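Local coordinates for protein DNMT2 (Spodoptera frugiperda, PDB 4H0N) that probably transfers a methyl group from S-adenosyl-L-methionine to a cytosine in the anticodon loop of tRNA(Asp), and also methylates cytosine in DNA, at residues K5-Y10 with I29-D34; S11-M16 with R313-S318; I73-P78 with D113-E118; N157-Y162 with S230-K235. The protein carries 3 engineered substitutions. All coordinates share one frame; numbering follows the deposited sequence.

Contact 1. Residues K5-Y10 with I29-D34; sequences KILELY and IVAAVD. With SAH (S-adenosyl-L-homocysteine), chain E.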
# COMPACT_ATOMS: atom_id res chain seq x y z
N LYS A 5 -12.02 19.27 -1.10
CA LYS A 5 -12.24 18.55 -2.34
C LYS A 5 -10.98 17.76 -2.68
O LYS A 5 -9.91 18.34 -2.91
CB LYS A 5 -12.56 19.52 -3.48
CG LYS A 5 -13.64 20.55 -3.16
CD LYS A 5 -14.96 19.88 -2.87
CE LYS A 5 -15.42 20.18 -1.46
NZ LYS A 5 -16.57 19.34 -1.03
N ILE A 6 -11.08 16.43 -2.70
CA ILE A 6 -9.89 15.61 -2.91
C ILE A 6 -9.77 15.07 -4.34
O ILE A 6 -10.74 14.61 -4.94
CB ILE A 6 -9.78 14.46 -1.88
CG1 ILE A 6 -9.53 15.00 -0.47
CG2 ILE A 6 -8.65 13.52 -2.23
CD1 ILE A 6 -10.76 15.19 0.35
N LEU A 7 -8.57 15.18 -4.88
CA LEU A 7 -8.21 14.48 -6.10
C LEU A 7 -7.34 13.31 -5.71
O LEU A 7 -6.29 13.48 -5.08
CB LEU A 7 -7.45 15.40 -7.05
CG LEU A 7 -7.01 14.73 -8.35
CD1 LEU A 7 -8.19 14.03 -9.00
CD2 LEU A 7 -6.40 15.76 -9.29
N GLU A 8 -7.79 12.11 -6.05
CA GLU A 8 -7.09 10.89 -5.66
C GLU A 8 -6.42 10.25 -6.88
O GLU A 8 -7.08 9.62 -7.69
CB GLU A 8 -8.09 9.93 -5.03
CG GLU A 8 -7.50 8.66 -4.47
CD GLU A 8 -8.59 7.69 -4.05
OE1 GLU A 8 -8.26 6.67 -3.39
OE2 GLU A 8 -9.77 7.95 -4.38
N LEU A 9 -5.11 10.44 -6.99
CA LEU A 9 -4.36 9.97 -8.15
C LEU A 9 -3.73 8.61 -7.91
O LEU A 9 -3.28 8.31 -6.81
CB LEU A 9 -3.25 10.95 -8.49
CG LEU A 9 -3.69 12.38 -8.75
CD1 LEU A 9 -2.47 13.22 -9.10
CD2 LEU A 9 -4.73 12.40 -9.86
N TYR A 10 -3.68 7.80 -8.97
CA TYR A 10 -3.25 6.41 -8.86
C TYR A 10 -4.10 5.74 -7.79
O TYR A 10 -3.59 5.09 -6.88
CB TYR A 10 -1.77 6.33 -8.52
CG TYR A 10 -0.90 7.23 -9.38
CD1 TYR A 10 -0.53 8.49 -8.93
CD2 TYR A 10 -0.45 6.82 -10.63
CE1 TYR A 10 0.27 9.32 -9.71
CE2 TYR A 10 0.34 7.64 -11.41
CZ TYR A 10 0.71 8.89 -10.94
OH TYR A 10 1.50 9.72 -11.71
N ILE A 29 -14.26 13.04 -2.00
CA ILE A 29 -13.39 12.71 -3.13
C ILE A 29 -14.14 13.11 -4.39
O ILE A 29 -15.11 12.47 -4.77
CB ILE A 29 -13.09 11.20 -3.19
CG1 ILE A 29 -12.59 10.68 -1.83
CG2 ILE A 29 -12.10 10.90 -4.32
CD1 ILE A 29 -11.16 11.04 -1.50
N VAL A 30 -13.69 14.18 -5.03
CA VAL A 30 -14.39 14.68 -6.21
C VAL A 30 -13.96 13.92 -7.45
O VAL A 30 -14.66 13.93 -8.46
CB VAL A 30 -14.16 16.20 -6.43
CG1 VAL A 30 -14.47 16.97 -5.15
CG2 VAL A 30 -12.74 16.49 -6.89
N ALA A 31 -12.82 13.25 -7.36
CA ALA A 31 -12.27 12.54 -8.51
C ALA A 31 -11.17 11.57 -8.11
O ALA A 31 -10.32 11.89 -7.27
CB ALA A 31 -11.75 13.52 -9.55
N ALA A 32 -11.20 10.37 -8.71
CA ALA A 32 -10.16 9.38 -8.54
C ALA A 32 -9.71 8.94 -9.93
O ALA A 32 -10.55 8.66 -10.79
CB ALA A 32 -10.68 8.20 -7.76
N VAL A 33 -8.40 8.89 -10.16
CA VAL A 33 -7.87 8.64 -11.49
C VAL A 33 -6.96 7.42 -11.54
O VAL A 33 -5.94 7.37 -10.83
CB VAL A 33 -7.10 9.86 -12.02
CG1 VAL A 33 -6.52 9.57 -13.39
CG2 VAL A 33 -8.00 11.09 -12.07
N ASP A 34 -7.31 6.45 -12.37
CA ASP A 34 -6.52 5.24 -12.52
C ASP A 34 -6.82 4.62 -13.88
O ASP A 34 -7.97 4.65 -14.34
CB ASP A 34 -6.82 4.25 -11.40
CG ASP A 34 -5.82 3.11 -11.33
OD1 ASP A 34 -5.26 2.89 -10.23
OD2 ASP A 34 -5.60 2.44 -12.36
N SAH E . -2.79 3.37 -3.72
CA SAH E . -3.62 2.63 -4.66
CB SAH E . -2.84 2.13 -5.88
CG SAH E . -1.34 2.41 -5.95
SD SAH E . -0.51 1.26 -7.08
C SAH E . -4.40 1.50 -3.98
O SAH E . -4.60 0.43 -4.55
OXT SAH E . -4.86 1.63 -2.85
C5' SAH E . -0.51 2.46 -8.44
C4' SAH E . -1.70 2.33 -9.39
O4' SAH E . -1.74 3.46 -10.25
C3' SAH E . -1.64 1.10 -10.30
O3' SAH E . -2.67 0.20 -9.94
C2' SAH E . -1.86 1.62 -11.71
O2' SAH E . -2.96 0.98 -12.33
C1' SAH E . -2.16 3.10 -11.55
N9 SAH E . -1.45 3.91 -12.56
C8 SAH E . -0.16 3.75 -13.00
N7 SAH E . 0.11 4.70 -13.92
C5 SAH E . -0.98 5.48 -14.07
C6 SAH E . -1.25 6.58 -14.87
N6 SAH E . -0.32 7.06 -15.70
N1 SAH E . -2.49 7.19 -14.81
C2 SAH E . -3.46 6.69 -13.96
N3 SAH E . -3.19 5.60 -13.17
C4 SAH E . -1.97 5.00 -13.22

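Contact 2. Residues S11-M16 with R313-S318; sequences SGIGGM and RLLGNS. With SAH (S-adenosyl-L-homocysteine), chain E.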
# COMPACT_ATOMS: atom_id res chain seq x y z
N SER A 11 -5.42 5.92 -7.93
CA SER A 11 -6.39 5.55 -6.91
C SER A 11 -6.39 4.08 -6.53
O SER A 11 -6.72 3.74 -5.39
CB SER A 11 -7.79 5.98 -7.34
OG SER A 11 -8.16 5.35 -8.54
N GLY A 12 -6.03 3.21 -7.47
CA GLY A 12 -6.03 1.77 -7.24
C GLY A 12 -7.38 1.25 -6.80
O GLY A 12 -8.40 1.58 -7.39
N ILE A 13 -7.39 0.43 -5.75
CA ILE A 13 -8.65 -0.06 -5.19
C ILE A 13 -9.20 0.91 -4.14
O ILE A 13 -10.20 0.62 -3.49
CB ILE A 13 -8.52 -1.48 -4.60
CG1 ILE A 13 -7.67 -1.46 -3.33
CG2 ILE A 13 -7.97 -2.46 -5.63
CD1 ILE A 13 -7.51 -2.81 -2.69
N GLY A 14 -8.53 2.04 -3.97
CA GLY A 14 -9.06 3.12 -3.15
C GLY A 14 -8.72 3.09 -1.67
O GLY A 14 -9.58 3.32 -0.83
N GLY A 15 -7.46 2.82 -1.36
CA GLY A 15 -7.00 2.84 0.02
C GLY A 15 -6.99 4.24 0.60
O GLY A 15 -7.32 4.45 1.77
N MET A 16 -6.61 5.20 -0.24
CA MET A 16 -6.64 6.61 0.13
C MET A 16 -8.04 7.01 0.60
O MET A 16 -8.21 7.56 1.68
CB MET A 16 -6.23 7.46 -1.06
CG MET A 16 -4.79 7.27 -1.50
SD MET A 16 -3.63 7.82 -0.24
CE MET A 16 -2.12 7.94 -1.19
N ARG A 313 -2.63 -9.30 -6.46
CA ARG A 313 -1.93 -8.24 -7.18
C ARG A 313 -2.43 -6.85 -6.75
O ARG A 313 -1.63 -5.97 -6.43
CB ARG A 313 -2.07 -8.40 -8.69
CG ARG A 313 -1.28 -7.36 -9.47
CD ARG A 313 -1.55 -7.43 -10.97
NE ARG A 313 -2.92 -7.03 -11.30
CZ ARG A 313 -3.34 -5.77 -11.37
NH1 ARG A 313 -2.49 -4.77 -11.12
NH2 ARG A 313 -4.60 -5.50 -11.67
N LEU A 314 -3.75 -6.67 -6.72
CA LEU A 314 -4.36 -5.41 -6.29
C LEU A 314 -4.06 -5.06 -4.83
O LEU A 314 -3.79 -3.90 -4.51
CB LEU A 314 -5.88 -5.45 -6.49
CG LEU A 314 -6.41 -5.53 -7.92
CD1 LEU A 314 -7.92 -5.74 -7.93
CD2 LEU A 314 -6.03 -4.27 -8.66
N LEU A 315 -4.12 -6.06 -3.96
CA LEU A 315 -3.83 -5.88 -2.54
C LEU A 315 -2.37 -5.51 -2.31
O LEU A 315 -2.06 -4.66 -1.47
CB LEU A 315 -4.16 -7.15 -1.76
CG LEU A 315 -5.56 -7.28 -1.14
CD1 LEU A 315 -6.64 -6.96 -2.15
CD2 LEU A 315 -5.76 -8.68 -0.60
N GLY A 316 -1.48 -6.13 -3.07
CA GLY A 316 -0.06 -5.86 -2.96
C GLY A 316 0.36 -4.46 -3.38
O GLY A 316 1.43 -3.99 -3.00
N ASN A 317 -0.48 -3.80 -4.17
CA ASN A 317 -0.19 -2.45 -4.64
C ASN A 317 -0.83 -1.36 -3.78
O ASN A 317 -0.56 -0.17 -3.96
CB ASN A 317 -0.67 -2.27 -6.09
CG ASN A 317 0.10 -3.14 -7.07
OD1 ASN A 317 1.31 -3.33 -6.94
ND2 ASN A 317 -0.60 -3.67 -8.07
N SER A 318 -1.66 -1.77 -2.83
CA SER A 318 -2.45 -0.81 -2.07
C SER A 318 -1.70 -0.21 -0.89
O SER A 318 -0.49 -0.40 -0.73
CB SER A 318 -3.77 -1.44 -1.60
OG SER A 318 -4.70 -0.43 -1.26
N SAH E . -2.79 3.37 -3.72
CA SAH E . -3.62 2.63 -4.66
CB SAH E . -2.84 2.13 -5.88
CG SAH E . -1.34 2.41 -5.95
SD SAH E . -0.51 1.26 -7.08
C SAH E . -4.40 1.50 -3.98
O SAH E . -4.60 0.43 -4.55
OXT SAH E . -4.86 1.63 -2.85
C5' SAH E . -0.51 2.46 -8.44
C4' SAH E . -1.70 2.33 -9.39
O4' SAH E . -1.74 3.46 -10.25
C3' SAH E . -1.64 1.10 -10.30
O3' SAH E . -2.67 0.20 -9.94
C2' SAH E . -1.86 1.62 -11.71
O2' SAH E . -2.96 0.98 -12.33
C1' SAH E . -2.16 3.10 -11.55
N9 SAH E . -1.45 3.91 -12.56
C8 SAH E . -0.16 3.75 -13.00
N7 SAH E . 0.11 4.70 -13.92
C5 SAH E . -0.98 5.48 -14.07
C6 SAH E . -1.25 6.58 -14.87
N6 SAH E . -0.32 7.06 -15.70
N1 SAH E . -2.49 7.19 -14.81
C2 SAH E . -3.46 6.69 -13.96
N3 SAH E . -3.19 5.60 -13.17
C4 SAH E . -1.97 5.00 -13.22

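Contact 3. Residues I73-P78 with D113-E118; sequences ILMSPP and DYILME. With SAH (S-adenosyl-L-homocysteine), chain E.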
# COMPACT_ATOMS: atom_id res chain seq x y z
N ILE A 73 -4.70 16.81 -2.82
CA ILE A 73 -4.30 15.70 -3.68
C ILE A 73 -3.76 14.51 -2.86
O ILE A 73 -2.86 14.67 -2.03
CB ILE A 73 -3.26 16.14 -4.74
CG1 ILE A 73 -3.89 17.14 -5.71
CG2 ILE A 73 -2.71 14.95 -5.50
CD1 ILE A 73 -2.92 17.71 -6.72
N LEU A 74 -4.33 13.33 -3.10
CA LEU A 74 -3.85 12.09 -2.50
C LEU A 74 -3.30 11.20 -3.61
O LEU A 74 -4.00 10.88 -4.57
CB LEU A 74 -4.97 11.36 -1.76
CG LEU A 74 -5.62 12.14 -0.62
CD1 LEU A 74 -6.67 11.27 0.05
CD2 LEU A 74 -4.58 12.60 0.38
N MET A 75 -2.05 10.78 -3.47
CA MET A 75 -1.41 10.09 -4.57
C MET A 75 -0.37 9.06 -4.16
O MET A 75 0.43 9.30 -3.26
CB MET A 75 -0.78 11.10 -5.52
CG MET A 75 0.25 12.00 -4.88
SD MET A 75 1.00 13.08 -6.11
CE MET A 75 2.19 13.97 -5.12
N SER A 76 -0.38 7.92 -4.83
CA SER A 76 0.66 6.92 -4.63
C SER A 76 1.21 6.44 -5.98
O SER A 76 0.91 5.32 -6.41
CB SER A 76 0.15 5.75 -3.79
OG SER A 76 -1.15 5.35 -4.20
N PRO A 77 2.02 7.28 -6.64
CA PRO A 77 2.59 6.96 -7.95
C PRO A 77 3.53 5.77 -7.90
O PRO A 77 4.43 5.73 -7.05
CB PRO A 77 3.35 8.24 -8.32
CG PRO A 77 3.65 8.90 -7.01
CD PRO A 77 2.49 8.58 -6.13
N PRO A 78 3.34 4.80 -8.80
CA PRO A 78 4.12 3.56 -8.83
C PRO A 78 5.54 3.80 -9.30
O PRO A 78 5.82 4.82 -9.95
CB PRO A 78 3.38 2.73 -9.88
CG PRO A 78 2.81 3.75 -10.81
CD PRO A 78 2.39 4.88 -9.93
N ASP A 113 -4.05 22.95 -1.95
CA ASP A 113 -3.48 23.38 -0.67
C ASP A 113 -2.74 22.26 0.07
O ASP A 113 -1.72 22.50 0.72
CB ASP A 113 -4.56 23.95 0.24
CG ASP A 113 -4.92 25.39 -0.10
OD1 ASP A 113 -4.02 26.14 -0.53
OD2 ASP A 113 -6.09 25.77 0.07
N TYR A 114 -3.26 21.05 -0.02
CA TYR A 114 -2.69 19.94 0.72
C TYR A 114 -2.34 18.79 -0.21
O TYR A 114 -3.15 18.38 -1.04
CB TYR A 114 -3.68 19.47 1.78
CG TYR A 114 -4.29 20.57 2.61
CD1 TYR A 114 -5.49 21.16 2.24
CD2 TYR A 114 -3.67 21.02 3.78
CE1 TYR A 114 -6.06 22.17 3.00
CE2 TYR A 114 -4.23 22.02 4.54
CZ TYR A 114 -5.43 22.59 4.15
OH TYR A 114 -5.99 23.60 4.91
N ILE A 115 -1.14 18.27 -0.06
CA ILE A 115 -0.71 17.12 -0.85
C ILE A 115 -0.21 16.04 0.09
O ILE A 115 0.57 16.33 1.00
CB ILE A 115 0.43 17.49 -1.82
CG1 ILE A 115 -0.04 18.55 -2.82
CG2 ILE A 115 0.92 16.28 -2.57
CD1 ILE A 115 1.06 19.02 -3.76
N LEU A 116 -0.67 14.81 -0.11
CA LEU A 116 -0.09 13.65 0.58
C LEU A 116 0.31 12.60 -0.44
O LEU A 116 -0.52 12.15 -1.23
CB LEU A 116 -1.07 13.05 1.59
CG LEU A 116 -0.52 11.94 2.50
CD1 LEU A 116 -1.23 11.98 3.84
CD2 LEU A 116 -0.66 10.54 1.88
N MET A 117 1.58 12.21 -0.42
CA MET A 117 2.06 11.17 -1.32
C MET A 117 2.70 10.00 -0.58
O MET A 117 3.52 10.21 0.31
CB MET A 117 3.05 11.75 -2.32
CG MET A 117 3.77 10.70 -3.15
SD MET A 117 5.31 11.30 -3.88
CE MET A 117 6.00 12.21 -2.50
N GLU A 118 2.32 8.79 -0.95
CA GLU A 118 3.04 7.58 -0.55
C GLU A 118 4.00 7.16 -1.67
O GLU A 118 3.73 7.37 -2.85
CB GLU A 118 2.08 6.44 -0.23
CG GLU A 118 2.79 5.15 0.18
CD GLU A 118 1.88 3.94 0.18
OE1 GLU A 118 0.84 3.97 0.87
OE2 GLU A 118 2.22 2.95 -0.51
N SAH E . -2.79 3.37 -3.72
CA SAH E . -3.62 2.63 -4.66
CB SAH E . -2.84 2.13 -5.88
CG SAH E . -1.34 2.41 -5.95
SD SAH E . -0.51 1.26 -7.08
C SAH E . -4.40 1.50 -3.98
O SAH E . -4.60 0.43 -4.55
OXT SAH E . -4.86 1.63 -2.85
C5' SAH E . -0.51 2.46 -8.44
C4' SAH E . -1.70 2.33 -9.39
O4' SAH E . -1.74 3.46 -10.25
C3' SAH E . -1.64 1.10 -10.30
O3' SAH E . -2.67 0.20 -9.94
C2' SAH E . -1.86 1.62 -11.71
O2' SAH E . -2.96 0.98 -12.33
C1' SAH E . -2.16 3.10 -11.55
N9 SAH E . -1.45 3.91 -12.56
C8 SAH E . -0.16 3.75 -13.00
N7 SAH E . 0.11 4.70 -13.92
C5 SAH E . -0.98 5.48 -14.07
C6 SAH E . -1.25 6.58 -14.87
N6 SAH E . -0.32 7.06 -15.70
N1 SAH E . -2.49 7.19 -14.81
C2 SAH E . -3.46 6.69 -13.96
N3 SAH E . -3.19 5.60 -13.17
C4 SAH E . -1.97 5.00 -13.22

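Contact 4. Residues N157-Y162 with S230-K235; sequences NSRLRY and SCCFTK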
# COMPACT_ATOMS: atom_id res chain seq x y z
N ASN A 157 2.36 -5.72 11.02
CA ASN A 157 2.76 -5.92 9.63
C ASN A 157 3.87 -4.95 9.24
O ASN A 157 3.86 -3.78 9.66
CB ASN A 157 1.56 -5.78 8.69
CG ASN A 157 1.93 -5.95 7.23
OD1 ASN A 157 1.96 -4.99 6.47
ND2 ASN A 157 2.23 -7.18 6.84
N SER A 158 4.82 -5.44 8.45
CA SER A 158 5.88 -4.59 7.92
C SER A 158 5.48 -4.06 6.54
O SER A 158 4.99 -4.81 5.70
CB SER A 158 7.20 -5.36 7.82
OG SER A 158 7.72 -5.63 9.10
N ARG A 159 5.69 -2.77 6.33
CA ARG A 159 5.39 -2.15 5.06
C ARG A 159 6.05 -0.79 5.05
O ARG A 159 5.39 0.25 5.06
CB ARG A 159 3.88 -2.04 4.85
CG ARG A 159 3.46 -1.85 3.40
CD ARG A 159 1.95 -1.96 3.25
NE ARG A 159 1.50 -1.64 1.90
CZ ARG A 159 1.44 -2.52 0.90
NH1 ARG A 159 1.81 -3.78 1.09
NH2 ARG A 159 1.00 -2.13 -0.29
N LEU A 160 7.37 -0.82 5.07
CA LEU A 160 8.18 0.38 5.06
C LEU A 160 7.94 1.18 3.78
O LEU A 160 8.15 0.69 2.67
CB LEU A 160 9.66 0.00 5.20
CG LEU A 160 10.65 1.14 5.44
CD1 LEU A 160 10.19 2.05 6.58
CD2 LEU A 160 12.02 0.57 5.73
N ARG A 161 7.47 2.41 3.95
CA ARG A 161 7.13 3.28 2.83
C ARG A 161 7.58 4.72 3.09
O ARG A 161 7.71 5.16 4.24
CB ARG A 161 5.63 3.27 2.59
CG ARG A 161 5.07 1.95 2.13
CD ARG A 161 5.69 1.57 0.81
NE ARG A 161 4.86 0.63 0.05
CZ ARG A 161 4.99 -0.70 0.11
NH1 ARG A 161 5.91 -1.24 0.89
NH2 ARG A 161 4.20 -1.47 -0.62
N TYR A 162 7.81 5.45 2.00
CA TYR A 162 8.12 6.87 2.07
C TYR A 162 6.82 7.65 2.06
O TYR A 162 5.88 7.31 1.34
CB TYR A 162 8.97 7.27 0.86
CG TYR A 162 9.10 8.76 0.65
CD1 TYR A 162 10.15 9.47 1.22
CD2 TYR A 162 8.17 9.46 -0.11
CE1 TYR A 162 10.27 10.84 1.02
CE2 TYR A 162 8.28 10.82 -0.31
CZ TYR A 162 9.33 11.50 0.26
OH TYR A 162 9.44 12.86 0.06
N SER A 230 4.22 -9.50 10.71
CA SER A 230 4.14 -10.30 9.50
C SER A 230 4.92 -9.61 8.41
O SER A 230 5.11 -8.39 8.46
CB SER A 230 2.69 -10.49 9.06
OG SER A 230 2.09 -9.24 8.77
N CYS A 231 5.38 -10.37 7.43
CA CYS A 231 6.13 -9.79 6.33
C CYS A 231 5.24 -8.97 5.40
O CYS A 231 4.02 -9.12 5.40
CB CYS A 231 6.88 -10.87 5.55
SG CYS A 231 8.37 -11.46 6.37
N CYS A 232 5.87 -8.12 4.61
CA CYS A 232 5.18 -7.28 3.63
C CYS A 232 4.58 -8.08 2.48
O CYS A 232 5.29 -8.81 1.78
CB CYS A 232 6.16 -6.23 3.07
SG CYS A 232 5.39 -4.99 2.02
N PHE A 233 3.28 -7.94 2.28
CA PHE A 233 2.62 -8.56 1.14
C PHE A 233 2.94 -7.79 -0.14
O PHE A 233 2.90 -6.56 -0.17
CB PHE A 233 1.11 -8.64 1.36
CG PHE A 233 0.71 -9.37 2.61
CD1 PHE A 233 0.85 -10.74 2.70
CD2 PHE A 233 0.18 -8.68 3.68
CE1 PHE A 233 0.48 -11.41 3.85
CE2 PHE A 233 -0.20 -9.35 4.83
CZ PHE A 233 -0.04 -10.71 4.92
N THR A 234 3.26 -8.52 -1.21
CA THR A 234 3.49 -7.90 -2.51
C THR A 234 2.43 -8.36 -3.51
O THR A 234 1.49 -9.06 -3.14
CB THR A 234 4.89 -8.23 -3.08
OG1 THR A 234 4.95 -9.61 -3.44
CG2 THR A 234 5.97 -7.91 -2.05
N LYS A 235 2.58 -7.96 -4.76
CA LYS A 235 1.68 -8.42 -5.81
C LYS A 235 2.00 -9.86 -6.20
O LYS A 235 1.18 -10.54 -6.81
CB LYS A 235 1.75 -7.51 -7.04
CG LYS A 235 3.12 -6.89 -7.28
CD LYS A 235 3.45 -6.86 -8.76
CE LYS A 235 4.29 -5.65 -9.13
NZ LYS A 235 3.52 -4.70 -9.98

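Contact 1. Residues K5-Y10 with I29-D34
Ile29 keeps CG1 beside its backbone N (chi1 -51°), which carries CD1 across to Ile6, 3.6 Å from Ile6 CG2. Leu7 faces the other side of the sheet. Its CG is anti to the backbone N (chi1 179°), and CD1 comes to rest 3.6 Å from Ala31 CB. Glu8 runs straight out on the Ile6 face. Its OE2 passes Ala32 CB at 3.5 Å. This buried carboxylate is satisfied elsewhere, by Tyr43 OH and His17 N.

The strands are parallel. Glu8 N donates to Ala31 O at 2.8 Å, and Val33 N to Glu8 O at 2.9 Å. A beta bulge shifts the register between Ile6 and Leu7. There Ile6 O takes Val30 N at 3.0 Å and, weakly, Ala31 N.

Both strands end at the cofactor product. Asp34 OD2 accepts the ribose O2' of S-adenosyl-L-homocysteine at 3.0 Å, and the ribose O4' lies in plane at the edge of the Tyr10 ring. Asp34 OD2 also takes Asn36 N, and OD1 takes Gly12 N.

The pair belongs to a beta-alpha-beta unit in which helix 15-23 connects the two strands. Tyr43 of helix 37-46 packs on Ile29 and Ala32, and strand 72-75 pairs with the other edge of strand 4-9.

Contact 2. Residues S11-M16 with R313-S318
Ile13 and Leu314 make the close part of this contact. Ile13 has CG1 between its backbone N and carbonyl carbon (chi1 69°), and CG2 is left to meet Leu314 CB at 3.7 Å. The same methyl also lies near both CD atoms of Leu314. Ile13 CG1 is 3.8 Å from Ser318 OG.

The rest is looser. Ile13 CD1 and Leu315 CD1 are 4.3 Å apart, and no hydrogen bond joins the segments directly. Toward the partly exposed side the segments draw apart, and Asn317 turns to the ligand, its CB packing near SD.

The carboxylate of S-adenosyl-L-homocysteine bridges the two sides instead. Its O takes Ile13 N at 3.0 Å. Its OXT takes Gly15 N at 3.2 Å and Ser318 OG at 2.6 Å. Gly14 is the N-cap of helix 15-23, so the positive end of the helix dipole probably favours the anion.

Replacing Ile13 by an alanine would remove CG1 and CG2, which would probably leave a gap between Leu314 and Ser318.

Val42 of helix 37-46 touches both Ile13 and Leu314, while Leu315 rests on Pro287 and Val290 of helix 287-293.

Contact 3. Residues I73-P78 with D113-E118
Ile73 starts a regular parallel ladder with strand 114-118, the two short axes being only 4° apart. Its N donates to Tyr114 O at 2.8 Å, and its O accepts Leu116 N at 2.9 Å.

Leu74 lies on the other face of the sheet with Leu116. Its CD2 reaches Leu116 CB at 3.7 Å, the two side chains slanting past each other. Helix 321-332 covers this pair through Leu328.

Met75 returns to the Ile73 face. Its N donates to Leu116 O at 3.0 Å, and its O accepts Glu118 N. CG sits between the backbone N and the carbonyl carbon (chi1 59°), and the chain is extended beyond it. CE is thereby laid between Ile115 and Met117, 3.7 Å from Ile115 CG2 and close to Met117 CB. Phe99 and Leu102 of helix 99-105 touch Met75 as well.

At Ser76 the strand has given way to a loop. Ser76 OG accepts the amino N of S-adenosyl-L-homocysteine at 2.6 Å. Pro77 packs at about a right angle to Met117, with its CD 3.9 Å from Met117 CG. Pro78 leaves the neighbouring strand behind and sets CG 3.7 Å from the adenine C8.

The arrangement is typical of the C5-cytosine methyltransferase fold. Strand 73-75 leads into the Pro-Cys motif, where Cys79 is probably the active-site residue, and Glu118 opens the family's Glu-Asn-Val motif alongside it.

Contact 4. Residues N157-Y162 with S230-K235
Asn157 and Ser230 meet through an almost straight hydrogen bond. Asn157 has CG anti to its backbone N (chi1 179°), and the amide is turned so that Ser230 OG lies in its plane. ND2 donates to that OG at 2.8 Å with an angle of 177° at the hydrogen. Ser230 OG is also bonded to Pro156 O. The Phe233 ring approaches obliquely, its CE2 3.8 Å from Asn157 ND2. A leucine in place of Asn157 would probably leave Ser230 OG without its amide donor and disturb the fit against Phe233. Next to this bond, the backbone N of Ser158 donates to Ser230 O at 3.0 Å.

Arg159 and Arg161 form the Arg-X-Arg of motif VIII in C5-cytosine methyltransferases, at the entry to strand 161-168. Residues 230-235 are a loop between the short strands 222-223 and 247-248.

Arg159 is extended from CG to NE and brings its guanidinium alongside this loop. Phe233 O sits in plane at its edge, 3.2 Å from NH1, in a weak bond bent to 134°. NH2 of Arg159 has Ser318 O as its partner, but their modelled separation is too short for the geometry to be trusted. Over one face of this guanidinium stands NH2 of Arg161, 3.2 Å above the plane and near its centre. Cys232 SG lies by both arginines. It is at the edge of the Arg161 guanidinium, 4.0 Å from NH1, and oblique to that of Arg159.

Contacts 1 and 3 lie side by side in one sheet, their centres 10 Å apart. Strand 4-9 of contact 1 lies next to strand 72-75 of contact 3, with Leu9 N 2.7 Å from Leu74 O. Contact 2 meets contact 1 where Asp34 OD1 is 2.9 Å from Gly12 N. These three contacts line part of the S-adenosyl-L-homocysteine pocket; Asn56 and Ile57 add further bonds. Cys79, probably the active-site residue, directly follows segment 73-78 of contact 3. Contact 4 stands back: the side chain of Arg159 is about 7 Å from the bound S-adenosyl-L-homocysteine. It joins contact 2 through Arg159 and Ser318, and contact 3 through a long, weak ion pair, Glu118 OE2 to Arg161 NE at 3.6 Å.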